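Local coordinates for KLTH0A00704p (Lachancea thermotolerans, PDB 4J2G), which is an Atg13-family autophagy protein whose HORMA domain, the part present here, probably mediates PI 3-kinase recruitment, at residues Q21-I26 against T78-S83; D27-K32 against V165-Y170; L108-Q111 against P115-V118; S125-E130 against C267-N272. The protein carries 1 engineered substitution. All blocks are in the same frame, centred on the assembly; numbering follows the deposited sequence.

Contact 1: residues Q21-I26 against T78-S83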
loop_
_atom_site.group_PDB
_atom_site.type_symbol
_atom_site.label_atom_id
_atom_site.label_comp_id
_atom_site.label_asym_id
_atom_site.label_seq_id
_atom_site.Cartn_x
_atom_site.Cartn_y
_atom_site.Cartn_z
ATOM N N GLN A 21 -23.650 13.617 8.576
ATOM C CA GLN A 21 -22.791 14.328 7.635
ATOM C C GLN A 21 -21.350 13.834 7.833
ATOM O O GLN A 21 -20.665 13.499 6.879
ATOM C CB GLN A 21 -22.905 15.850 7.784
ATOM C CG GLN A 21 -24.159 16.469 7.160
ATOM C CD GLN A 21 -25.160 16.945 8.202
ATOM O OE1 GLN A 21 -24.778 17.595 9.173
ATOM N NE2 GLN A 21 -26.447 16.629 8.004
ATOM N N LEU A 22 -20.958 13.768 9.104
ATOM C CA LEU A 22 -19.667 13.326 9.569
ATOM C C LEU A 22 -19.307 11.940 9.044
ATOM O O LEU A 22 -18.288 11.779 8.351
ATOM C CB LEU A 22 -19.646 13.354 11.090
ATOM C CG LEU A 22 -18.983 14.538 11.809
ATOM C CD1 LEU A 22 -19.147 15.866 11.090
ATOM C CD2 LEU A 22 -19.530 14.620 13.215
ATOM N N TRP A 23 -20.145 10.948 9.328
ATOM C CA TRP A 23 -19.959 9.658 8.684
ATOM C C TRP A 23 -19.861 9.684 7.172
ATOM O O TRP A 23 -19.065 8.941 6.634
ATOM C CB TRP A 23 -20.931 8.607 9.159
ATOM C CG TRP A 23 -20.386 7.900 10.313
ATOM C CD1 TRP A 23 -19.105 7.427 10.461
ATOM C CD2 TRP A 23 -21.087 7.548 11.495
ATOM N NE1 TRP A 23 -18.973 6.801 11.675
ATOM C CE2 TRP A 23 -20.176 6.860 12.332
ATOM C CE3 TRP A 23 -22.409 7.726 11.928
ATOM C CZ2 TRP A 23 -20.545 6.351 13.586
ATOM C CZ3 TRP A 23 -22.779 7.227 13.184
ATOM C CH2 TRP A 23 -21.846 6.546 13.998
ATOM N N GLU A 24 -20.595 10.561 6.492
ATOM C CA GLU A 24 -20.480 10.587 5.031
ATOM C C GLU A 24 -19.176 11.220 4.528
ATOM O O GLU A 24 -18.665 10.861 3.457
ATOM C CB GLU A 24 -21.661 11.287 4.372
ATOM C CG GLU A 24 -22.880 10.411 4.176
ATOM C CD GLU A 24 -23.940 11.074 3.305
ATOM O OE1 GLU A 24 -25.119 10.660 3.404
ATOM O OE2 GLU A 24 -23.590 12.000 2.518
ATOM N N LEU A 25 -18.672 12.191 5.278
ATOM C CA LEU A 25 -17.379 12.761 5.006
ATOM C C LEU A 25 -16.345 11.600 5.154
ATOM O O LEU A 25 -15.633 11.274 4.218
ATOM C CB LEU A 25 -17.117 13.886 5.995
ATOM C CG LEU A 25 -16.741 15.288 5.503
ATOM C CD1 LEU A 25 -17.471 15.680 4.218
ATOM C CD2 LEU A 25 -16.984 16.335 6.598
ATOM N N ILE A 26 -16.348 10.943 6.308
ATOM C CA ILE A 26 -15.455 9.852 6.580
ATOM C C ILE A 26 -15.426 8.775 5.495
ATOM O O ILE A 26 -14.364 8.511 4.903
ATOM C CB ILE A 26 -15.668 9.285 7.982
ATOM C CG1 ILE A 26 -15.307 10.353 9.016
ATOM C CG2 ILE A 26 -14.746 8.075 8.209
ATOM C CD1 ILE A 26 -15.969 10.176 10.371
ATOM N N THR A 78 -18.704 1.272 -0.055
ATOM C CA THR A 78 -19.741 1.884 -0.886
ATOM C C THR A 78 -21.147 1.512 -0.392
ATOM O O THR A 78 -22.098 2.328 -0.498
ATOM C CB THR A 78 -19.635 1.535 -2.377
ATOM O OG1 THR A 78 -19.649 0.101 -2.545
ATOM C CG2 THR A 78 -18.340 2.087 -2.940
ATOM N N THR A 79 -21.255 0.313 0.164
ATOM C CA THR A 79 -22.506 -0.150 0.792
ATOM C C THR A 79 -22.532 -0.012 2.329
ATOM O O THR A 79 -23.159 -0.795 3.008
ATOM C CB THR A 79 -22.784 -1.608 0.472
ATOM O OG1 THR A 79 -21.788 -2.402 1.090
ATOM C CG2 THR A 79 -22.753 -1.868 -1.026
ATOM N N PHE A 80 -21.879 1.003 2.872
ATOM C CA PHE A 80 -21.808 1.209 4.313
ATOM C C PHE A 80 -22.930 2.082 4.856
ATOM O O PHE A 80 -23.094 3.215 4.359
ATOM C CB PHE A 80 -20.518 1.940 4.612
ATOM C CG PHE A 80 -20.447 2.534 6.010
ATOM C CD1 PHE A 80 -20.186 1.706 7.119
ATOM C CD2 PHE A 80 -20.578 3.909 6.206
ATOM C CE1 PHE A 80 -20.118 2.242 8.396
ATOM C CE2 PHE A 80 -20.501 4.450 7.482
ATOM C CZ PHE A 80 -20.284 3.615 8.576
ATOM N N ASP A 81 -23.648 1.547 5.865
ATOM C CA ASP A 81 -24.549 2.239 6.844
ATOM C C ASP A 81 -23.948 2.097 8.214
ATOM O O ASP A 81 -23.126 1.195 8.442
ATOM C CB ASP A 81 -25.863 1.501 7.077
ATOM C CG ASP A 81 -26.441 0.985 5.856
ATOM O OD1 ASP A 81 -26.158 1.581 4.804
ATOM O OD2 ASP A 81 -27.180 -0.007 5.945
ATOM N N GLY A 82 -24.462 2.898 9.148
ATOM C CA GLY A 82 -24.147 2.748 10.576
ATOM C C GLY A 82 -24.238 1.363 11.176
ATOM O O GLY A 82 -23.674 1.131 12.252
ATOM N N SER A 83 -24.906 0.426 10.493
ATOM C CA SER A 83 -25.326 -0.825 11.171
ATOM C C SER A 83 -24.191 -1.800 11.437
ATOM O O SER A 83 -24.371 -2.836 12.105
ATOM C CB SER A 83 -26.471 -1.518 10.408
ATOM O OG SER A 83 -26.018 -2.108 9.195
#
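Trp23 and Phe80 meet as a T-shaped aromatic pair, with the edge of Phe80 directed at one face of the indole. The touch is light: Phe80 CZ lies 4.4 Å from Trp23 CD1, above the five-membered ring. CZ is also almost equally far from the two neighbours of CD1, at 4.6 Å from Trp23 CG and 4.6 Å from Trp23 NE1, so it stands almost directly above CD1. The centroids of the Phe80 ring and the five-membered ring of Trp23 are 5.8 Å apart, and the planes stand at 71°. Such a geometry sets a phenyl C-H edge toward the indole pi cloud, probably a weak interaction at this distance. Phe80 reaches across because its CG is anti to the backbone N (chi1 166°), which extends the ring from the loop toward the helix. The chain bends back so that Gly82 N lies over one face of the Phe80 ring, near its margin, 4.3 Å above the plane. Gly82 CA passes beside the benzo half of Trp23, 5.4 Å from Trp23 CZ3. In the HORMA fold of this domain, the contact ties the beginning of the long helix 18-39 to the connection that runs from helix 70-78 to strand 89-96. Thr79 is where that chain departs from helical geometry, one residue before Phe80. Further out, Trp23 stacks on Phe254, in the short connection between strands 242-252 and 255-264, while Phe80 rests against Asp27, one helical turn beyond Trp23. On another flank of helix 18-39, Leu22 and Leu25 pack against Leu160 of helix 158-177.

Contact 2: residues D27-K32 against V165-Y170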
loop_
_atom_site.group_PDB
_atom_site.type_symbol
_atom_site.label_atom_id
_atom_site.label_comp_id
_atom_site.label_asym_id
_atom_site.label_seq_id
_atom_site.Cartn_x
_atom_site.Cartn_y
_atom_site.Cartn_z
ATOM N N ASP A 27 -16.578 8.192 5.212
ATOM C CA ASP A 27 -16.697 7.114 4.225
ATOM C C ASP A 27 -16.237 7.564 2.813
ATOM O O ASP A 27 -15.645 6.773 2.049
ATOM C CB ASP A 27 -18.130 6.599 4.204
ATOM C CG ASP A 27 -18.363 5.488 3.183
ATOM O OD1 ASP A 27 -17.717 4.416 3.182
ATOM O OD2 ASP A 27 -19.246 5.690 2.363
ATOM N N ASN A 28 -16.473 8.832 2.495
ATOM C CA ASN A 28 -16.142 9.378 1.194
ATOM C C ASN A 28 -14.624 9.545 1.083
ATOM O O ASN A 28 -14.032 9.360 0.013
ATOM C CB ASN A 28 -16.803 10.741 0.971
ATOM C CG ASN A 28 -18.241 10.642 0.471
ATOM O OD1 ASN A 28 -18.700 9.607 -0.027
ATOM N ND2 ASN A 28 -18.959 11.747 0.588
ATOM N N PHE A 29 -14.004 9.885 2.200
ATOM C CA PHE A 29 -12.590 10.011 2.219
ATOM C C PHE A 29 -11.927 8.628 1.953
ATOM O O PHE A 29 -11.036 8.492 1.086
ATOM C CB PHE A 29 -12.145 10.512 3.548
ATOM C CG PHE A 29 -10.722 10.800 3.559
ATOM C CD1 PHE A 29 -10.244 11.978 2.955
ATOM C CD2 PHE A 29 -9.836 9.870 4.066
ATOM C CE1 PHE A 29 -8.894 12.233 2.889
ATOM C CE2 PHE A 29 -8.477 10.103 3.995
ATOM C CZ PHE A 29 -8.007 11.274 3.397
ATOM N N PHE A 30 -12.355 7.621 2.711
ATOM C CA PHE A 30 -11.868 6.250 2.522
ATOM C C PHE A 30 -11.891 5.900 1.048
ATOM O O PHE A 30 -10.888 5.441 0.519
ATOM C CB PHE A 30 -12.757 5.248 3.216
ATOM C CG PHE A 30 -12.348 4.936 4.596
ATOM C CD1 PHE A 30 -12.267 5.938 5.581
ATOM C CD2 PHE A 30 -12.048 3.623 4.928
ATOM C CE1 PHE A 30 -11.881 5.595 6.868
ATOM C CE2 PHE A 30 -11.628 3.283 6.198
ATOM C CZ PHE A 30 -11.591 4.262 7.187
ATOM N N LEU A 31 -13.034 6.146 0.412
ATOM C CA LEU A 31 -13.202 5.947 -1.032
ATOM C C LEU A 31 -12.233 6.765 -1.874
ATOM O O LEU A 31 -11.546 6.176 -2.695
ATOM C CB LEU A 31 -14.620 6.233 -1.492
ATOM C CG LEU A 31 -15.735 5.346 -0.895
ATOM C CD1 LEU A 31 -17.119 5.862 -1.354
ATOM C CD2 LEU A 31 -15.580 3.892 -1.262
ATOM N N LYS A 32 -12.145 8.097 -1.652
ATOM C CA LYS A 32 -11.187 8.934 -2.382
ATOM C C LYS A 32 -9.727 8.457 -2.158
ATOM O O LYS A 32 -8.951 8.352 -3.119
ATOM C CB LYS A 32 -11.320 10.446 -2.024
ATOM C CG LYS A 32 -12.579 11.126 -2.571
ATOM C CD LYS A 32 -12.632 12.620 -2.238
ATOM C CE LYS A 32 -14.054 13.167 -2.421
ATOM N NZ LYS A 32 -14.185 14.604 -2.006
ATOM N N VAL A 165 -9.259 17.675 3.650
ATOM C CA VAL A 165 -8.730 18.233 2.428
ATOM C C VAL A 165 -7.221 18.273 2.600
ATOM O O VAL A 165 -6.456 17.961 1.680
ATOM C CB VAL A 165 -9.312 19.656 2.177
ATOM C CG1 VAL A 165 -8.471 20.440 1.202
ATOM C CG2 VAL A 165 -10.734 19.581 1.631
ATOM N N LEU A 166 -6.806 18.686 3.791
ATOM C CA LEU A 166 -5.391 18.754 4.147
ATOM C C LEU A 166 -4.766 17.355 4.155
ATOM O O LEU A 166 -3.698 17.144 3.613
ATOM C CB LEU A 166 -5.242 19.353 5.532
ATOM C CG LEU A 166 -4.825 20.815 5.768
ATOM C CD1 LEU A 166 -5.036 21.732 4.575
ATOM C CD2 LEU A 166 -5.537 21.310 7.018
ATOM N N LEU A 167 -5.446 16.405 4.780
ATOM C CA LEU A 167 -5.005 15.044 4.784
ATOM C C LEU A 167 -4.894 14.467 3.367
ATOM O O LEU A 167 -3.928 13.725 3.060
ATOM C CB LEU A 167 -5.937 14.201 5.603
ATOM C CG LEU A 167 -5.504 12.754 5.678
ATOM C CD1 LEU A 167 -4.339 12.699 6.607
ATOM C CD2 LEU A 167 -6.620 11.924 6.241
ATOM N N PHE A 168 -5.825 14.838 2.498
ATOM C CA PHE A 168 -5.820 14.267 1.175
ATOM C C PHE A 168 -4.600 14.719 0.340
ATOM O O PHE A 168 -4.025 13.918 -0.409
ATOM C CB PHE A 168 -7.121 14.565 0.460
ATOM C CG PHE A 168 -7.248 13.875 -0.874
ATOM C CD1 PHE A 168 -7.539 12.490 -0.941
ATOM C CD2 PHE A 168 -7.086 14.585 -2.065
ATOM C CE1 PHE A 168 -7.677 11.841 -2.162
ATOM C CE2 PHE A 168 -7.219 13.935 -3.300
ATOM C CZ PHE A 168 -7.509 12.571 -3.340
ATOM N N ARG A 169 -4.206 15.983 0.484
ATOM C CA ARG A 169 -3.150 16.578 -0.362
ATOM C C ARG A 169 -1.826 16.065 0.134
ATOM O O ARG A 169 -0.857 15.900 -0.602
ATOM C CB ARG A 169 -3.166 18.118 -0.330
ATOM C CG ARG A 169 -4.455 18.748 -0.875
ATOM C CD ARG A 169 -4.364 20.259 -1.139
ATOM N NE ARG A 169 -4.420 21.100 0.071
ATOM C CZ ARG A 169 -5.316 22.073 0.328
ATOM N NH1 ARG A 169 -6.289 22.377 -0.529
ATOM N NH2 ARG A 169 -5.238 22.762 1.463
ATOM N N TYR A 170 -1.795 15.842 1.431
ATOM C CA TYR A 170 -0.621 15.377 2.028
ATOM C C TYR A 170 -0.361 13.902 1.460
ATOM O O TYR A 170 0.716 13.567 1.014
ATOM C CB TYR A 170 -0.779 15.365 3.533
ATOM C CG TYR A 170 0.442 14.712 4.107
ATOM C CD1 TYR A 170 1.661 15.364 4.088
ATOM C CD2 TYR A 170 0.424 13.368 4.497
ATOM C CE1 TYR A 170 2.818 14.730 4.537
ATOM C CE2 TYR A 170 1.579 12.722 4.949
ATOM C CZ TYR A 170 2.769 13.419 4.972
ATOM O OH TYR A 170 3.925 12.820 5.461
#
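Lys32, whose N donates to Asn28 O at 2.8 Å in a regular helical bond, turns its own O toward the edge of Phe168: that oxygen lies in the ring plane, 3.8 Å from Phe168 CE1. The same CE1 lies 3.9 Å from Lys32 CB. The rest of the lysine chain runs extended away from the contact. Phe29 does most of the bridging. With CG anti to its backbone N (chi1 -173°), its ring is carried in between the helices, where CE1 lies 3.8 Å from Phe168 CB, that carbon being near the ring plane. Helices 18-39 and 158-177 run side by side here, their local axes 11.3 Å apart and only 11° from parallel, as two of the helices that pack on the central antiparallel sheet of the HORMA domain. On the sheet side, Leu167 crosses Phe29 at about a right angle. Its CD2 is modelled 3.2 Å from Phe29 CZ, too short for relaxed carbon packing and so doubtful in detail, whereas its CG lies at 3.7 Å from Phe29 CZ. Replacing Phe29 by an alanine would probably open a gap between the helices and leave Leu167 and Phe168 without the ring they pack on. Beneath, Phe29 and Leu167 both touch Ile259 of strand 255-264, and Leu167 also reaches Ile247 and Ile250 of strand 242-252.

Contact 3: residues L108-Q111 against P115-V118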
loop_
_atom_site.group_PDB
_atom_site.type_symbol
_atom_site.label_atom_id
_atom_site.label_comp_id
_atom_site.label_asym_id
_atom_site.label_seq_id
_atom_site.Cartn_x
_atom_site.Cartn_y
_atom_site.Cartn_z
ATOM N N LEU A 108 17.299 -7.340 -7.908
ATOM C CA LEU A 108 17.088 -6.135 -7.133
ATOM C C LEU A 108 18.457 -5.579 -6.832
ATOM O O LEU A 108 19.337 -6.327 -6.363
ATOM C CB LEU A 108 16.410 -6.497 -5.796
ATOM C CG LEU A 108 16.208 -5.292 -4.805
ATOM C CD1 LEU A 108 15.335 -4.170 -5.499
ATOM C CD2 LEU A 108 15.532 -5.788 -3.478
ATOM N N LYS A 109 18.648 -4.292 -7.099
ATOM C CA LYS A 109 19.861 -3.622 -6.727
ATOM C C LYS A 109 19.737 -2.858 -5.445
ATOM O O LYS A 109 18.712 -2.207 -5.206
ATOM C CB LYS A 109 20.309 -2.686 -7.818
ATOM C CG LYS A 109 20.764 -3.332 -9.099
ATOM C CD LYS A 109 21.503 -2.338 -9.982
ATOM C CE LYS A 109 22.155 -3.063 -11.149
ATOM N NZ LYS A 109 23.113 -2.195 -11.891
ATOM N N ASP A 110 20.763 -2.930 -4.607
ATOM C CA ASP A 110 20.692 -2.326 -3.326
ATOM C C ASP A 110 21.109 -0.881 -3.413
ATOM O O ASP A 110 21.315 -0.356 -4.482
ATOM C CB ASP A 110 21.474 -3.082 -2.242
ATOM C CG ASP A 110 22.966 -3.270 -2.540
ATOM O OD1 ASP A 110 23.582 -2.474 -3.302
ATOM O OD2 ASP A 110 23.530 -4.313 -2.005
ATOM N N GLN A 111 21.292 -0.251 -2.280
ATOM C CA GLN A 111 21.552 1.213 -2.308
ATOM C C GLN A 111 22.973 1.399 -2.772
ATOM O O GLN A 111 23.369 2.464 -3.161
ATOM C CB GLN A 111 21.353 1.818 -0.930
ATOM C CG GLN A 111 21.272 3.333 -0.922
ATOM C CD GLN A 111 21.724 3.915 0.412
ATOM O OE1 GLN A 111 22.688 3.418 1.029
ATOM N NE2 GLN A 111 21.026 4.967 0.872
ATOM N N PRO A 115 23.566 -6.003 -7.273
ATOM C CA PRO A 115 22.492 -6.941 -7.603
ATOM C C PRO A 115 22.350 -8.122 -6.713
ATOM O O PRO A 115 23.338 -8.693 -6.277
ATOM C CB PRO A 115 22.859 -7.437 -9.023
ATOM C CG PRO A 115 24.356 -7.377 -9.051
ATOM C CD PRO A 115 24.748 -6.190 -8.150
ATOM N N TRP A 116 21.099 -8.508 -6.486
ATOM C CA TRP A 116 20.728 -9.622 -5.645
ATOM C C TRP A 116 19.699 -10.351 -6.425
ATOM O O TRP A 116 18.833 -9.722 -7.030
ATOM C CB TRP A 116 20.129 -9.183 -4.291
ATOM C CG TRP A 116 21.141 -8.398 -3.435
ATOM C CD1 TRP A 116 21.540 -7.153 -3.656
ATOM C CD2 TRP A 116 21.905 -8.872 -2.304
ATOM N NE1 TRP A 116 22.472 -6.766 -2.740
ATOM C CE2 TRP A 116 22.741 -7.820 -1.912
ATOM C CE3 TRP A 116 22.046 -10.128 -1.672
ATOM C CZ2 TRP A 116 23.655 -7.927 -0.853
ATOM C CZ3 TRP A 116 22.914 -10.240 -0.610
ATOM C CH2 TRP A 116 23.713 -9.142 -0.203
ATOM N N ASN A 117 19.776 -11.672 -6.409
ATOM C CA ASN A 117 18.770 -12.457 -7.083
ATOM C C ASN A 117 17.512 -12.496 -6.298
ATOM O O ASN A 117 17.552 -12.639 -5.070
ATOM C CB ASN A 117 19.235 -13.916 -7.225
ATOM C CG ASN A 117 19.991 -14.173 -8.501
ATOM O OD1 ASN A 117 20.304 -13.264 -9.267
ATOM N ND2 ASN A 117 20.290 -15.437 -8.739
ATOM N N VAL A 118 16.384 -12.471 -7.019
ATOM C CA VAL A 118 15.059 -12.573 -6.409
ATOM C C VAL A 118 14.316 -13.848 -6.825
ATOM O O VAL A 118 13.947 -14.643 -5.973
ATOM C CB VAL A 118 14.169 -11.343 -6.737
ATOM C CG1 VAL A 118 12.859 -11.431 -5.972
ATOM C CG2 VAL A 118 14.924 -10.059 -6.430
#
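Trp116 lies along the end of the opposite strand from its CB outward. CB is 3.6 Å from Leu108 O, and CD1 keeps the same 3.6 Å from that oxygen, which lies near the indole plane at the ring's edge. Next comes NE1, which donates to Asp110 OD2 at 2.8 Å with a nearly straight N-H...O angle of 161°. The acceptor is in the indole plane, but NE1 meets the oxygen from above the carboxylate, 53° out of its plane. Beyond NE1, along the same edge, CE2 is 3.6 Å and CZ2 3.8 Å from Asp110 OD2. Chi1 of -63°, with CG beside the backbone N, lays the indole back along the strand toward the turn and Asp110. That turn closes the beta hairpin of strands 105-109 and 115-120, which supplies two of the three strands of the smaller antiparallel sheet of the HORMA domain, 115-120 being an outer one. Leu108 and Trp116 form a hydrogen-bonded pair, Leu108 N to Trp116 O at 3.0 Å and Trp116 N to Leu108 O at 2.8 Å. A phenylalanine in place of Trp116 would probably leave Asp110 OD2 without its N-H donor and that carboxylate less firmly held. The other oxygen, OD1, accepts from the backbone N of Asp112, an Asx turn, and from that of Asn114. Lys109 and Pro115 form the following non-hydrogen-bonded pair, while Val118 CG2 packs 3.9 Å from Leu108 CB.

Contact 4: residues S125-E130 against C267-N272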
loop_
_atom_site.group_PDB
_atom_site.type_symbol
_atom_site.label_atom_id
_atom_site.label_comp_id
_atom_site.label_asym_id
_atom_site.label_seq_id
_atom_site.Cartn_x
_atom_site.Cartn_y
_atom_site.Cartn_z
ATOM N N SER A 125 4.370 -15.283 -8.166
ATOM C CA SER A 125 3.324 -14.595 -8.943
ATOM C C SER A 125 3.521 -13.046 -8.875
ATOM O O SER A 125 3.273 -12.338 -9.868
ATOM C CB SER A 125 1.979 -14.964 -8.332
ATOM O OG SER A 125 2.053 -14.758 -6.918
ATOM N N GLU A 126 3.984 -12.562 -7.710
ATOM C CA GLU A 126 4.185 -11.094 -7.420
ATOM C C GLU A 126 5.243 -10.822 -6.339
ATOM O O GLU A 126 5.568 -11.712 -5.556
ATOM C CB GLU A 126 2.861 -10.439 -6.982
ATOM C CG GLU A 126 2.217 -11.146 -5.821
ATOM C CD GLU A 126 0.910 -10.513 -5.381
ATOM O OE1 GLU A 126 -0.017 -10.443 -6.218
ATOM O OE2 GLU A 126 0.817 -10.085 -4.191
ATOM N N ILE A 127 5.789 -9.597 -6.309
ATOM C CA ILE A 127 6.618 -9.154 -5.187
ATOM C C ILE A 127 5.900 -8.011 -4.539
ATOM O O ILE A 127 5.654 -6.986 -5.200
ATOM C CB ILE A 127 7.994 -8.696 -5.675
ATOM C CG1 ILE A 127 8.686 -9.868 -6.365
ATOM C CG2 ILE A 127 8.863 -8.030 -4.562
ATOM C CD1 ILE A 127 9.773 -9.442 -7.337
HETATM N N MSE A 128 5.577 -8.166 -3.253
HETATM C CA MSE A 128 4.920 -7.119 -2.468
HETATM C C MSE A 128 5.824 -5.932 -2.324
HETATM O O MSE A 128 7.010 -6.088 -2.092
HETATM C CB MSE A 128 4.716 -7.694 -1.082
HETATM C CG MSE A 128 3.409 -8.415 -0.989
HETATM SE SE MSE A 128 1.803 -7.417 -1.460
HETATM C CE MSE A 128 2.041 -6.251 0.103
ATOM N N LEU A 129 5.272 -4.719 -2.437
ATOM C CA LEU A 129 6.098 -3.564 -2.310
ATOM C C LEU A 129 5.601 -2.603 -1.196
ATOM O O LEU A 129 6.406 -1.930 -0.573
ATOM C CB LEU A 129 6.085 -2.814 -3.673
ATOM C CG LEU A 129 6.556 -3.551 -4.942
ATOM C CD1 LEU A 129 6.291 -2.775 -6.197
ATOM C CD2 LEU A 129 8.019 -3.929 -4.834
ATOM N N GLU A 130 4.292 -2.481 -1.033
ATOM C CA GLU A 130 3.735 -1.553 -0.065
ATOM C C GLU A 130 2.490 -2.164 0.501
ATOM O O GLU A 130 1.744 -2.855 -0.221
ATOM C CB GLU A 130 3.249 -0.245 -0.701
ATOM C CG GLU A 130 4.249 0.498 -1.562
ATOM C CD GLU A 130 3.600 1.721 -2.305
ATOM O OE1 GLU A 130 2.371 1.726 -2.733
ATOM O OE2 GLU A 130 4.369 2.681 -2.487
ATOM N N CYS A 267 13.427 -0.750 -4.298
ATOM C CA CYS A 267 12.576 -1.174 -5.405
ATOM C C CYS A 267 13.336 -1.060 -6.731
ATOM O O CYS A 267 12.746 -0.974 -7.781
ATOM C CB CYS A 267 11.362 -0.247 -5.500
ATOM S SG CYS A 267 10.202 -0.384 -4.146
ATOM N N ASP A 268 14.657 -1.011 -6.702
ATOM C CA ASP A 268 15.333 -0.867 -7.984
ATOM C C ASP A 268 15.453 -2.285 -8.601
ATOM O O ASP A 268 16.501 -2.833 -8.558
ATOM C CB ASP A 268 16.699 -0.201 -7.764
ATOM C CG ASP A 268 17.443 0.095 -9.084
ATOM O OD1 ASP A 268 16.859 0.035 -10.168
ATOM O OD2 ASP A 268 18.634 0.399 -9.028
ATOM N N PHE A 269 14.323 -2.870 -9.016
ATOM C CA PHE A 269 14.196 -4.195 -9.673
ATOM C C PHE A 269 14.539 -4.199 -11.165
ATOM O O PHE A 269 14.342 -3.185 -11.835
ATOM C CB PHE A 269 12.763 -4.717 -9.531
ATOM C CG PHE A 269 12.409 -5.118 -8.132
ATOM C CD1 PHE A 269 12.796 -6.365 -7.615
ATOM C CD2 PHE A 269 11.701 -4.246 -7.303
ATOM C CE1 PHE A 269 12.472 -6.742 -6.294
ATOM C CE2 PHE A 269 11.358 -4.624 -5.982
ATOM C CZ PHE A 269 11.758 -5.866 -5.465
ATOM N N HIS A 270 15.047 -5.337 -11.661
ATOM C CA HIS A 270 15.516 -5.476 -13.031
ATOM C C HIS A 270 15.077 -6.850 -13.520
ATOM O O HIS A 270 14.874 -7.804 -12.755
ATOM C CB HIS A 270 17.042 -5.239 -13.150
ATOM C CG HIS A 270 17.438 -3.823 -12.859
ATOM N ND1 HIS A 270 17.102 -2.774 -13.685
ATOM C CD2 HIS A 270 18.029 -3.263 -11.777
ATOM C CE1 HIS A 270 17.526 -1.635 -13.161
ATOM N NE2 HIS A 270 18.105 -1.905 -12.008
ATOM N N VAL A 271 14.825 -6.929 -14.797
ATOM C CA VAL A 271 14.434 -8.205 -15.375
ATOM C C VAL A 271 15.415 -8.512 -16.519
ATOM O O VAL A 271 15.694 -7.668 -17.368
ATOM C CB VAL A 271 12.980 -8.197 -15.835
ATOM C CG1 VAL A 271 12.516 -9.616 -16.083
ATOM C CG2 VAL A 271 12.084 -7.576 -14.759
ATOM N N ASN A 272 15.999 -9.702 -16.490
ATOM C CA ASN A 272 16.941 -10.064 -17.530
ATOM C C ASN A 272 16.719 -11.402 -18.203
ATOM O O ASN A 272 16.744 -12.413 -17.522
ATOM C CB ASN A 272 18.352 -9.904 -17.009
ATOM C CG ASN A 272 18.797 -8.461 -17.068
ATOM O OD1 ASN A 272 19.034 -7.931 -18.151
ATOM N ND2 ASN A 272 18.865 -7.801 -15.919
#
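A classic beta bulge, in which Leu129 and Glu130 both face Thr93, lies at the point where Leu129 reaches out to Phe269. The contact joins the two antiparallel sheets of the HORMA domain: strand 126-136 from the five-stranded sheet presents Ile127 and Leu129, and strand 268-271 from the three-stranded one presents Phe269, whose ring packs against both. All of these side chains are buried, and they meet by apolar packing. Ile127 and Phe269 come from opposite directions; because CG2 of Ile127 is anti to the backbone N, that methyl comes within 3.7 Å of Phe269 CZ, while Ile127 CD1 lies 4.0 Å from Phe269 CE1. Leu129, on the same side of the ring plane, slides past in the opposite direction to Phe269, its CD2 3.6 Å from Phe269 CE2. Leu95 and Arg264, from the strands neighbouring 126-136, also touch Phe269, and Leu108 touches it from its own sheet. Just before Phe269 the chain makes an inverse gamma turn centred on Asp268, spanned by a weak bond from Phe269 N to Cys267 O. This turn brings Cys267 back to the same leucine, with its SG 4.2 Å from Leu129 CD2.

The contacts fall into two groups on opposite sides of the chain's centre. Contacts 1 and 2 share helix 18-39, on which they occupy successive turns, with centres 14 Å apart. Contacts 3 and 4 lie on the other side, with centres 10 Å apart, and are joined through the three-stranded sheet, where strands 105-109 and 268-271 are neighbours. The extremes, contacts 1 and 3, are 44 Å apart between centres. Along the chain, contact 3 is a local hairpin, whereas contacts 2 and 4 span well over a hundred residues and interleave. The C-terminal strand thus returns to complete the sheet begun by the hairpin, consistent with the HORMA fold.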